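Local coordinates for protein endoglucanase (Clostridium thermocellum, PDB 2YIK) that probably hydrolyses beta-1,4-glucosidic bonds of cellulose as a family 9 glycoside hydrolase, at residues 71-76 / 113-118; 108-113 / 179-184; 125-130 / 163-168; 187-192 / 201-206. One frame throughout, in Å; residues are numbered along the deposited sequence.

Interaction 1 (71-76 / 113-118); sequences DCHVYD and GFHDAG. With ZN (zinc ion), chain E.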
loop_
_atom_site.group_PDB
_atom_site.type_symbol
_atom_site.label_atom_id
_atom_site.label_comp_id
_atom_site.label_asym_id
_atom_site.label_seq_id
_atom_site.Cartn_x
_atom_site.Cartn_y
_atom_site.Cartn_z
ATOM N N ASP A 71 20.181 9.803 -3.145
ATOM C CA ASP A 71 19.232 10.821 -2.699
ATOM C C ASP A 71 18.633 11.553 -3.891
ATOM O O ASP A 71 19.329 11.840 -4.862
ATOM C CB ASP A 71 19.919 11.843 -1.782
ATOM C CG ASP A 71 20.371 11.239 -0.472
ATOM O OD1 ASP A 71 19.973 10.100 -0.175
ATOM O OD2 ASP A 71 21.120 11.908 0.274
ATOM N N CYS A 72 17.343 11.863 -3.811
ATOM C CA CYS A 72 16.670 12.553 -4.905
ATOM C C CYS A 72 15.635 13.544 -4.397
ATOM O O CYS A 72 15.157 13.426 -3.269
ATOM C CB CYS A 72 15.981 11.541 -5.819
ATOM S SG CYS A 72 14.850 10.450 -4.925
ATOM N N HIS A 73 15.278 14.498 -5.255
ATOM C CA HIS A 73 14.304 15.534 -4.929
ATOM C C HIS A 73 14.553 16.036 -3.514
ATOM O O HIS A 73 13.616 16.252 -2.741
ATOM C CB HIS A 73 12.882 14.983 -5.063
ATOM C CG HIS A 73 12.641 14.275 -6.360
ATOM N ND1 HIS A 73 12.617 12.903 -6.470
ATOM C CD2 HIS A 73 12.494 14.755 -7.620
ATOM C CE1 HIS A 73 12.470 12.564 -7.738
ATOM N NE2 HIS A 73 12.394 13.670 -8.456
ATOM N N VAL A 74 15.828 16.226 -3.180
ATOM C CA VAL A 74 16.174 16.689 -1.848
ATOM C C VAL A 74 15.613 18.080 -1.555
ATOM O O VAL A 74 15.528 18.479 -0.397
ATOM C CB VAL A 74 17.710 16.652 -1.608
ATOM C CG1 VAL A 74 18.222 15.222 -1.787
ATOM C CG2 VAL A 74 18.426 17.608 -2.559
ATOM N N TYR A 75 15.210 18.820 -2.584
ATOM C CA TYR A 75 14.636 20.135 -2.327
ATOM C C TYR A 75 13.259 20.006 -1.667
ATOM O O TYR A 75 12.701 20.996 -1.190
ATOM C CB TYR A 75 14.548 20.990 -3.605
ATOM C CG TYR A 75 14.016 20.304 -4.842
ATOM C CD1 TYR A 75 14.824 19.443 -5.587
ATOM C CD2 TYR A 75 12.722 20.561 -5.306
ATOM C CE1 TYR A 75 14.360 18.861 -6.774
ATOM C CE2 TYR A 75 12.246 19.986 -6.486
ATOM C CZ TYR A 75 13.073 19.141 -7.216
ATOM O OH TYR A 75 12.626 18.598 -8.402
ATOM N N ASP A 76 12.722 18.781 -1.644
ATOM C CA ASP A 76 11.434 18.495 -0.998
ATOM C C ASP A 76 11.601 18.811 0.486
ATOM O O ASP A 76 10.643 19.178 1.171
ATOM C CB ASP A 76 11.066 17.003 -1.086
ATOM C CG ASP A 76 10.588 16.572 -2.465
ATOM O OD1 ASP A 76 10.378 17.430 -3.349
ATOM O OD2 ASP A 76 10.412 15.344 -2.647
ATOM N N GLY A 113 9.747 8.953 1.915
ATOM C CA GLY A 113 8.724 8.135 1.297
ATOM C C GLY A 113 9.159 7.516 -0.021
ATOM O O GLY A 113 10.355 7.383 -0.302
ATOM N N PHE A 114 8.178 7.188 -0.856
ATOM C CA PHE A 114 8.442 6.514 -2.120
ATOM C C PHE A 114 7.776 7.142 -3.335
ATOM O O PHE A 114 6.679 7.687 -3.223
ATOM C CB PHE A 114 7.953 5.063 -2.012
ATOM C CG PHE A 114 8.594 4.280 -0.893
ATOM C CD1 PHE A 114 8.191 4.464 0.426
ATOM C CD2 PHE A 114 9.595 3.349 -1.164
ATOM C CE1 PHE A 114 8.775 3.732 1.461
ATOM C CE2 PHE A 114 10.188 2.610 -0.139
ATOM C CZ PHE A 114 9.777 2.800 1.177
ATOM N N HIS A 115 8.450 7.062 -4.486
ATOM C CA HIS A 115 7.897 7.553 -5.750
ATOM C C HIS A 115 6.724 6.622 -5.960
ATOM O O HIS A 115 6.733 5.478 -5.525
ATOM C CB HIS A 115 8.872 7.365 -6.906
ATOM C CG HIS A 115 10.154 8.101 -6.742
ATOM N ND1 HIS A 115 11.374 7.531 -7.036
ATOM C CD2 HIS A 115 10.418 9.365 -6.340
ATOM C CE1 HIS A 115 12.331 8.411 -6.822
ATOM N NE2 HIS A 115 11.778 9.535 -6.399
ATOM N N ASP A 116 5.719 7.066 -6.674
ATOM C CA ASP A 116 4.548 6.218 -6.800
ATOM C C ASP A 116 4.609 5.021 -7.714
ATOM O O ASP A 116 4.311 3.876 -7.304
ATOM C CB ASP A 116 3.361 7.037 -7.262
ATOM C CG ASP A 116 2.081 6.191 -7.440
ATOM O OD1 ASP A 116 1.483 5.782 -6.415
ATOM O OD2 ASP A 116 1.671 5.947 -8.597
ATOM N N ALA A 117 5.084 5.216 -8.926
ATOM C CA ALA A 117 5.040 4.158 -9.874
ATOM C C ALA A 117 6.358 4.086 -10.666
ATOM O O ALA A 117 7.317 3.515 -10.137
ATOM C CB ALA A 117 3.824 4.492 -10.809
ATOM N N GLY A 118 6.388 4.463 -11.956
ATOM C CA GLY A 118 7.626 4.428 -12.733
ATOM C C GLY A 118 8.024 5.906 -12.820
ATOM O O GLY A 118 9.081 6.277 -13.371
HETATM ZN ZN ZN E . 12.691 11.241 -5.249
#
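C72, H73 and H115 meet at a zinc ion, and what they touch of one another they touch around the metal. C72 SG binds the zinc at 2.3 Å, H73 ND1 at 2.1 Å and H115 NE2 at 2.2 Å, so H73 offers the nitrogen nearer its backbone and H115 the farther one. The two histidines reach in from opposite directions, rim to rim, with planes at 88°; the closest approach between them is H73 CE1 to H115 NE2, 3.4 Å. C72 SG sits at the edge of the H115 ring, 3.5 Å from its NE2. H73 takes a left-handed backbone conformation, which probably helps two consecutive side chains turn to the same ion. C56 completes this Cys2His2 site in the family 9 catalytic domain, about 11 Å from the side chain of H451, predicted to be catalytic. H73 NE2 is hydrogen-bonded to D200 OD2, which, with the zinc bond, holds the ring's rotation and probably makes ND1 a stronger donor to the metal. Away from the zinc the two segments diverge: even C72 and H115 keep their CA atoms 10.1 Å apart, and D71, V74 and Y75, partly exposed to solvent, touch nothing of 113-118.

Interaction 2 (108-113 / 179-184); sequences VDVSGG and AFCHQV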
loop_
_atom_site.group_PDB
_atom_site.type_symbol
_atom_site.label_atom_id
_atom_site.label_comp_id
_atom_site.label_asym_id
_atom_site.label_seq_id
_atom_site.Cartn_x
_atom_site.Cartn_y
_atom_site.Cartn_z
ATOM N N VAL A 108 9.471 23.924 4.811
ATOM C CA VAL A 108 9.034 22.736 5.532
ATOM C C VAL A 108 9.651 21.525 4.852
ATOM O O VAL A 108 9.992 21.574 3.669
ATOM C CB VAL A 108 7.498 22.594 5.559
ATOM C CG1 VAL A 108 6.881 23.774 6.309
ATOM C CG2 VAL A 108 6.961 22.498 4.151
ATOM N N ASP A 109 9.804 20.446 5.610
ATOM C CA ASP A 109 10.391 19.219 5.096
ATOM C C ASP A 109 9.335 18.151 4.789
ATOM O O ASP A 109 8.779 17.534 5.698
ATOM C CB ASP A 109 11.400 18.681 6.118
ATOM C CG ASP A 109 12.121 17.433 5.640
ATOM O OD1 ASP A 109 11.850 16.957 4.513
ATOM O OD2 ASP A 109 12.968 16.921 6.404
ATOM N N VAL A 110 9.045 17.945 3.507
ATOM C CA VAL A 110 8.079 16.921 3.114
ATOM C C VAL A 110 8.797 15.891 2.241
ATOM O O VAL A 110 8.219 15.311 1.319
ATOM C CB VAL A 110 6.863 17.509 2.346
ATOM C CG1 VAL A 110 6.016 18.357 3.285
ATOM C CG2 VAL A 110 7.327 18.323 1.165
ATOM N N SER A 111 10.068 15.667 2.560
ATOM C CA SER A 111 10.897 14.715 1.841
ATOM C C SER A 111 10.735 13.314 2.423
ATOM O O SER A 111 10.227 13.136 3.533
ATOM C CB SER A 111 12.371 15.119 1.926
ATOM O OG SER A 111 12.894 14.863 3.220
ATOM N N GLY A 112 11.174 12.323 1.657
ATOM C CA GLY A 112 11.092 10.946 2.104
ATOM C C GLY A 112 10.012 10.147 1.407
ATOM O O GLY A 112 9.425 10.598 0.426
ATOM N N GLY A 113 9.747 8.953 1.915
ATOM C CA GLY A 113 8.724 8.135 1.297
ATOM C C GLY A 113 9.159 7.516 -0.021
ATOM O O GLY A 113 10.355 7.383 -0.302
ATOM N N ALA A 179 -2.306 20.205 9.727
ATOM C CA ALA A 179 -2.211 19.986 8.291
ATOM C C ALA A 179 -1.449 18.690 8.017
ATOM O O ALA A 179 -0.603 18.264 8.815
ATOM C CB ALA A 179 -1.506 21.160 7.620
ATOM N N PHE A 180 -1.765 18.057 6.893
ATOM C CA PHE A 180 -1.093 16.832 6.496
ATOM C C PHE A 180 -0.709 16.925 5.030
ATOM O O PHE A 180 -1.572 17.092 4.164
ATOM C CB PHE A 180 -2.001 15.615 6.702
ATOM C CG PHE A 180 -1.423 14.327 6.165
ATOM C CD1 PHE A 180 -0.315 13.735 6.772
ATOM C CD2 PHE A 180 -1.949 13.740 5.017
ATOM C CE1 PHE A 180 0.248 12.566 6.252
ATOM C CE2 PHE A 180 -1.389 12.567 4.488
ATOM C CZ PHE A 180 -0.289 11.987 5.101
ATOM N N CYS A 181 0.583 16.842 4.743
ATOM C CA CYS A 181 1.018 16.885 3.357
ATOM C C CYS A 181 0.836 15.483 2.801
ATOM O O CYS A 181 1.520 14.545 3.212
ATOM C CB CYS A 181 2.484 17.294 3.229
ATOM S SG CYS A 181 3.058 17.273 1.498
ATOM N N HIS A 182 -0.086 15.354 1.857
ATOM C CA HIS A 182 -0.392 14.064 1.260
ATOM C C HIS A 182 0.221 13.846 -0.118
ATOM O O HIS A 182 0.196 12.733 -0.632
ATOM C CB HIS A 182 -1.908 13.901 1.142
ATOM C CG HIS A 182 -2.538 14.841 0.166
ATOM N ND1 HIS A 182 -2.930 16.126 0.502
ATOM C CD2 HIS A 182 -2.823 14.701 -1.149
ATOM C CE1 HIS A 182 -3.427 16.726 -0.561
ATOM N NE2 HIS A 182 -3.375 15.882 -1.580
ATOM N N GLN A 183 0.772 14.893 -0.717
ATOM C CA GLN A 183 1.345 14.757 -2.055
ATOM C C GLN A 183 2.464 15.761 -2.331
ATOM O O GLN A 183 2.378 16.933 -1.962
ATOM C CB GLN A 183 0.232 14.920 -3.103
ATOM C CG GLN A 183 0.645 14.767 -4.563
ATOM C CD GLN A 183 -0.527 14.968 -5.519
ATOM O OE1 GLN A 183 -1.628 14.448 -5.294
ATOM N NE2 GLN A 183 -0.295 15.712 -6.598
ATOM N N VAL A 184 3.521 15.279 -2.968
ATOM C CA VAL A 184 4.646 16.122 -3.338
ATOM C C VAL A 184 4.843 15.841 -4.823
ATOM O O VAL A 184 5.054 14.698 -5.231
ATOM C CB VAL A 184 5.926 15.758 -2.546
ATOM C CG1 VAL A 184 7.070 16.660 -2.976
ATOM C CG2 VAL A 184 5.673 15.902 -1.039
#
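D109 OD1 is gripped twice from S111, and the turn this makes carries V110 against C181 and V184. S111 OG donates to D109 OD1 at 2.7 Å, on the syn lone pair of that oxygen, while S111 N reaches it at 2.9 Å nearly in line with the carboxylate C-O bond. The second bond makes an Asx turn, and V110, in the middle of it, points into the protein toward strand 177-184.

Its two methyls divide the work. V110 CG1 lies 3.6 Å from C181 SG and 3.7 Å from C181 CB, whereas V110 CG2 meets V184 CG2 at 3.7 Å. On the strand, C181 SG stands opposite its own backbone N (chi1 177°), and that rotation brings the sulfur against CB and CG1 of V110. V184 CG2 also rests against the backbone, 3.5 Å from V110 O. That carbonyl is not left bare: K122 NZ hydrogen-bonds to it, and takes G112 O as well. S111 O accepts from R167 NH2. All three residues in contact are buried, and no hydrogen bond joins the two segments directly.

C181 and V184, three residues apart, would point to opposite sides of a regular strand; here both face V110. The reason lies between them, where H182 and Q183 are both set against W207 of the neighbouring strand 206-209: a classic beta bulge.

Interaction 3 (125-130 / 163-168); sequences LPEAYA and DYFMRC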
loop_
_atom_site.group_PDB
_atom_site.type_symbol
_atom_site.label_atom_id
_atom_site.label_comp_id
_atom_site.label_asym_id
_atom_site.label_seq_id
_atom_site.Cartn_x
_atom_site.Cartn_y
_atom_site.Cartn_z
ATOM N N LEU A 125 -2.983 8.690 -1.490
ATOM C CA LEU A 125 -3.858 7.534 -1.371
ATOM C C LEU A 125 -3.119 6.225 -1.625
ATOM O O LEU A 125 -3.163 5.329 -0.789
ATOM C CB LEU A 125 -5.078 7.668 -2.295
ATOM C CG LEU A 125 -6.261 6.727 -2.022
ATOM C CD1 LEU A 125 -6.519 6.624 -0.522
ATOM C CD2 LEU A 125 -7.498 7.247 -2.748
ATOM N N PRO A 126 -2.438 6.084 -2.776
ATOM C CA PRO A 126 -1.740 4.802 -2.953
ATOM C C PRO A 126 -0.488 4.666 -2.064
ATOM O O PRO A 126 -0.067 3.551 -1.751
ATOM C CB PRO A 126 -1.412 4.780 -4.445
ATOM C CG PRO A 126 -1.266 6.246 -4.791
ATOM C CD PRO A 126 -2.392 6.897 -4.009
ATOM N N GLU A 127 0.112 5.787 -1.660
ATOM C CA GLU A 127 1.295 5.727 -0.792
ATOM C C GLU A 127 0.866 5.054 0.525
ATOM O O GLU A 127 1.530 4.136 1.020
ATOM C CB GLU A 127 1.827 7.142 -0.506
ATOM C CG GLU A 127 3.124 7.213 0.314
ATOM C CD GLU A 127 4.392 7.119 -0.538
ATOM O OE1 GLU A 127 4.320 7.384 -1.753
ATOM O OE2 GLU A 127 5.468 6.799 0.010
ATOM N N ALA A 128 -0.254 5.508 1.080
ATOM C CA ALA A 128 -0.775 4.943 2.320
ATOM C C ALA A 128 -1.259 3.506 2.103
ATOM O O ALA A 128 -1.106 2.660 2.977
ATOM C CB ALA A 128 -1.916 5.810 2.863
ATOM N N TYR A 129 -1.844 3.233 0.938
ATOM C CA TYR A 129 -2.319 1.884 0.655
ATOM C C TYR A 129 -1.165 0.890 0.646
ATOM O O TYR A 129 -1.277 -0.201 1.197
ATOM C CB TYR A 129 -3.040 1.814 -0.695
ATOM C CG TYR A 129 -3.233 0.395 -1.190
ATOM C CD1 TYR A 129 -2.246 -0.244 -1.949
ATOM C CD2 TYR A 129 -4.372 -0.337 -0.845
ATOM C CE1 TYR A 129 -2.385 -1.573 -2.350
ATOM C CE2 TYR A 129 -4.522 -1.669 -1.238
ATOM C CZ TYR A 129 -3.521 -2.283 -1.990
ATOM O OH TYR A 129 -3.656 -3.599 -2.358
ATOM N N ALA A 130 -0.057 1.269 0.012
ATOM C CA ALA A 130 1.095 0.386 -0.069
ATOM C C ALA A 130 1.673 0.157 1.314
ATOM O O ALA A 130 1.955 -0.976 1.700
ATOM C CB ALA A 130 2.150 0.978 -0.997
ATOM N N ASP A 163 7.663 7.031 8.550
ATOM C CA ASP A 163 8.383 8.191 9.068
ATOM C C ASP A 163 8.048 9.375 8.166
ATOM O O ASP A 163 8.020 10.523 8.608
ATOM C CB ASP A 163 9.898 7.950 9.092
ATOM C CG ASP A 163 10.303 6.906 10.120
ATOM O OD1 ASP A 163 9.531 6.680 11.069
ATOM O OD2 ASP A 163 11.397 6.319 9.990
ATOM N N TYR A 164 7.782 9.073 6.895
ATOM C CA TYR A 164 7.417 10.088 5.917
ATOM C C TYR A 164 6.045 10.647 6.303
ATOM O O TYR A 164 5.856 11.861 6.340
ATOM C CB TYR A 164 7.387 9.466 4.513
ATOM C CG TYR A 164 6.692 10.278 3.436
ATOM C CD1 TYR A 164 7.121 11.562 3.101
ATOM C CD2 TYR A 164 5.633 9.729 2.712
ATOM C CE1 TYR A 164 6.514 12.278 2.062
ATOM C CE2 TYR A 164 5.018 10.426 1.680
ATOM C CZ TYR A 164 5.459 11.701 1.355
ATOM O OH TYR A 164 4.847 12.390 0.326
ATOM N N PHE A 165 5.099 9.760 6.607
ATOM C CA PHE A 165 3.761 10.187 7.004
ATOM C C PHE A 165 3.849 11.081 8.248
ATOM O O PHE A 165 3.251 12.156 8.303
ATOM C CB PHE A 165 2.863 8.977 7.315
ATOM C CG PHE A 165 2.655 8.034 6.151
ATOM C CD1 PHE A 165 2.572 8.508 4.844
ATOM C CD2 PHE A 165 2.504 6.665 6.376
ATOM C CE1 PHE A 165 2.342 7.633 3.776
ATOM C CE2 PHE A 165 2.275 5.783 5.319
ATOM C CZ PHE A 165 2.192 6.266 4.015
ATOM N N MET A 166 4.605 10.639 9.245
ATOM C CA MET A 166 4.742 11.411 10.474
ATOM C C MET A 166 5.351 12.795 10.274
ATOM O O MET A 166 4.850 13.771 10.835
ATOM C CB MET A 166 5.510 10.602 11.527
ATOM C CG MET A 166 4.665 9.438 12.069
ATOM S SD MET A 166 5.344 8.453 13.421
ATOM C CE MET A 166 6.326 7.242 12.519
ATOM N N ARG A 167 6.414 12.890 9.478
ATOM C CA ARG A 167 7.048 14.183 9.200
ATOM C C ARG A 167 6.056 15.098 8.474
ATOM O O ARG A 167 6.101 16.318 8.614
ATOM C CB ARG A 167 8.287 14.012 8.306
ATOM C CG ARG A 167 9.560 13.571 9.010
ATOM C CD ARG A 167 10.766 13.737 8.085
ATOM N NE ARG A 167 10.597 12.966 6.866
ATOM C CZ ARG A 167 10.911 11.681 6.740
ATOM N NH1 ARG A 167 11.427 11.016 7.762
ATOM N NH2 ARG A 167 10.682 11.059 5.593
ATOM N N CYS A 168 5.162 14.498 7.693
ATOM C CA CYS A 168 4.173 15.261 6.930
ATOM C C CYS A 168 2.925 15.624 7.726
ATOM O O CYS A 168 2.040 16.324 7.230
ATOM C CB CYS A 168 3.783 14.489 5.666
ATOM S SG CYS A 168 5.073 14.483 4.380
#
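E127 lays its CG against the edges of two rings, F165 and Y164. The nearer is F165, whose CE1 is 3.6 Å from E127 CG; Y164 CE2 is 4.0 Å from the same carbon. F165 also pushes its CZ toward the backbone of the opposite helix, 3.7 Å from A128 CA, with E127 O at its edge in the ring plane. The carboxylate stands almost perpendicular to the F165 ring, planes 87° apart, and E127 OE2 passes 4.0 Å from both CD2 and CE2 of Y164.

E127 starts out with CG anti to its backbone N (chi1 -176°), then bends at chi2. Its polar end is buried, yet OE2 accepts a hydrogen bond from F114 N, next to the zinc ligand H115, which helps hold the carboxylate beside Y164. Further out, helix 216-233 packs on F165 through T222 and S225 and on A128 through A221.

The short segments run partly antiparallel, 134° between their directions, with axes 11.7 Å apart. Helix-on-helix packing of this kind, bridged by aromatic side chains, belongs to the (alpha/alpha)6 barrel expected of family 9 glycoside hydrolases.

Interaction 4 (187-192 / 201-206); sequences GDIDHA and TMFRRG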
loop_
_atom_site.group_PDB
_atom_site.type_symbol
_atom_site.label_atom_id
_atom_site.label_comp_id
_atom_site.label_asym_id
_atom_site.label_seq_id
_atom_site.Cartn_x
_atom_site.Cartn_y
_atom_site.Cartn_z
ATOM N N GLY A 187 1.487 15.075 -11.345
ATOM C CA GLY A 187 1.583 14.256 -12.540
ATOM C C GLY A 187 1.717 15.091 -13.805
ATOM O O GLY A 187 2.465 14.746 -14.717
ATOM N N ASP A 188 1.000 16.208 -13.852
ATOM C CA ASP A 188 1.032 17.084 -15.017
ATOM C C ASP A 188 2.420 17.611 -15.323
ATOM O O ASP A 188 2.753 17.872 -16.481
ATOM C CB ASP A 188 0.084 18.266 -14.820
ATOM C CG ASP A 188 -1.366 17.851 -14.814
ATOM O OD1 ASP A 188 -1.650 16.642 -14.990
ATOM O OD2 ASP A 188 -2.222 18.744 -14.639
ATOM N N ILE A 189 3.228 17.779 -14.284
ATOM C CA ILE A 189 4.582 18.286 -14.455
ATOM C C ILE A 189 5.595 17.155 -14.531
ATOM O O ILE A 189 6.390 17.083 -15.474
ATOM C CB ILE A 189 4.957 19.250 -13.294
ATOM C CG1 ILE A 189 4.107 20.519 -13.405
ATOM C CG2 ILE A 189 6.447 19.603 -13.345
ATOM C CD1 ILE A 189 4.213 21.459 -12.213
ATOM N N ASP A 190 5.547 16.259 -13.549
ATOM C CA ASP A 190 6.472 15.132 -13.471
ATOM C C ASP A 190 6.498 14.219 -14.699
ATOM O O ASP A 190 7.567 13.790 -15.138
ATOM C CB ASP A 190 6.165 14.307 -12.214
ATOM C CG ASP A 190 7.131 13.147 -12.016
ATOM O OD1 ASP A 190 8.276 13.387 -11.563
ATOM O OD2 ASP A 190 6.747 11.997 -12.318
ATOM N N HIS A 191 5.333 13.920 -15.262
ATOM C CA HIS A 191 5.284 13.037 -16.421
ATOM C C HIS A 191 5.864 13.610 -17.710
ATOM O O HIS A 191 6.065 12.872 -18.675
ATOM C CB HIS A 191 3.850 12.562 -16.665
ATOM C CG HIS A 191 3.293 11.747 -15.540
ATOM N ND1 HIS A 191 4.035 11.427 -14.423
ATOM C CD2 HIS A 191 2.074 11.185 -15.361
ATOM C CE1 HIS A 191 3.294 10.701 -13.602
ATOM N NE2 HIS A 191 2.102 10.538 -14.147
ATOM N N ALA A 192 6.148 14.910 -17.730
ATOM C CA ALA A 192 6.721 15.534 -18.925
ATOM C C ALA A 192 8.226 15.293 -19.013
ATOM O O ALA A 192 8.867 15.704 -19.985
ATOM C CB ALA A 192 6.437 17.040 -18.927
ATOM N N THR A 201 14.890 18.343 -11.299
ATOM C CA THR A 201 14.910 19.665 -10.682
ATOM C C THR A 201 13.577 20.376 -10.879
ATOM O O THR A 201 13.409 21.505 -10.425
ATOM C CB THR A 201 16.020 20.576 -11.264
ATOM O OG1 THR A 201 15.779 20.788 -12.658
ATOM C CG2 THR A 201 17.395 19.941 -11.082
ATOM N N MET A 202 12.622 19.711 -11.531
ATOM C CA MET A 202 11.325 20.331 -11.799
ATOM C C MET A 202 10.509 20.654 -10.548
ATOM O O MET A 202 10.760 20.119 -9.465
ATOM C CB MET A 202 10.484 19.460 -12.753
ATOM C CG MET A 202 9.695 18.315 -12.100
ATOM S SD MET A 202 10.691 16.938 -11.465
ATOM C CE MET A 202 10.829 15.936 -12.960
ATOM N N PHE A 203 9.536 21.544 -10.720
ATOM C CA PHE A 203 8.649 21.992 -9.647
ATOM C C PHE A 203 7.857 20.843 -9.004
ATOM O O PHE A 203 7.183 20.074 -9.690
ATOM C CB PHE A 203 7.698 23.056 -10.214
ATOM C CG PHE A 203 6.670 23.569 -9.237
ATOM C CD1 PHE A 203 7.036 24.015 -7.966
ATOM C CD2 PHE A 203 5.335 23.672 -9.623
ATOM C CE1 PHE A 203 6.079 24.561 -7.095
ATOM C CE2 PHE A 203 4.376 24.210 -8.769
ATOM C CZ PHE A 203 4.747 24.659 -7.502
ATOM N N ARG A 204 7.950 20.739 -7.680
ATOM C CA ARG A 204 7.247 19.704 -6.927
ATOM C C ARG A 204 6.451 20.337 -5.790
ATOM O O ARG A 204 6.940 20.485 -4.669
ATOM C CB ARG A 204 8.239 18.679 -6.377
ATOM C CG ARG A 204 8.763 17.713 -7.432
ATOM C CD ARG A 204 10.020 17.003 -6.963
ATOM N NE ARG A 204 9.786 16.058 -5.873
ATOM C CZ ARG A 204 9.259 14.845 -6.020
ATOM N NH1 ARG A 204 8.903 14.416 -7.222
ATOM N NH2 ARG A 204 9.094 14.059 -4.962
ATOM N N ARG A 205 5.216 20.707 -6.104
ATOM C CA ARG A 205 4.322 21.341 -5.153
ATOM C C ARG A 205 3.959 20.396 -4.012
ATOM O O ARG A 205 3.899 19.175 -4.192
ATOM C CB ARG A 205 3.045 21.795 -5.867
ATOM C CG ARG A 205 2.224 22.795 -5.082
ATOM C CD ARG A 205 1.022 23.275 -5.870
ATOM N NE ARG A 205 0.431 24.458 -5.248
ATOM C CZ ARG A 205 -0.806 24.886 -5.465
ATOM N NH1 ARG A 205 -1.608 24.230 -6.297
ATOM N NH2 ARG A 205 -1.242 25.966 -4.840
ATOM N N GLY A 206 3.746 20.973 -2.833
ATOM C CA GLY A 206 3.348 20.187 -1.684
ATOM C C GLY A 206 1.853 20.406 -1.514
ATOM O O GLY A 206 1.401 21.549 -1.454
HETATM O O HOH W 1 8.353 15.379 -10.044
#
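M202 folds back on itself, chi1 84°, chi2 -70° and chi3 -87°, putting its CG beside I189 and its CE beside D190. I189 meets it with CG2, 3.7 Å from M202 CG, the two side chains sliding past each other in opposite directions. The other branch of I189 goes to F203: CD1 touches CD2 of the ring at 3.6 Å, at its edge and near its plane. One face of that ring is taken by R205 N.

The polar half lies on the M202 side. D190 OD1, 3.9 Å from M202 CE, is 4.5 Å from R204 NH1, too far for a salt bridge, and one water spans the gap. It donates to D190 OD1 at 2.5 Å, a short distance whose exact length is doubtful, and accepts from R204 NH1 at 3.0 Å, lying in the guanidinium plane at its edge. D190 OD2 is held by H120 N and H120 O takes R204 NH1, so the backbone of H120 serves both charged groups; R204 NE makes a salt bridge with D76. F203, by contrast, is exposed.

The contact closes the loop that follows helix 187-190, just after strand 177-184, and brings the chain back into strand 206-209, the antiparallel neighbour of 177-184.

In the fold
From the N terminus, interaction 1 closes the first loop, joining 71-76 to 113-118 across 36 residues. Before it shuts, interaction 2 opens at 108-113 and reaches forward to strand 177-184, so the two cross; they share G113, and D76 O probably accepts from V110 N. Interaction 3, between helices 124-140 and 151-167, falls wholly within the span of interaction 2 and is joined to strand 177-184 by a probable hydrogen bond from C181 N to C168 O. Interaction 4 comes last, a short loop of eight residues returning to strand 206-209. It reaches back to interaction 1 through Y75 with M202 and D76 with R204. Together they connect zinc-bearing loops, small sheet and helices.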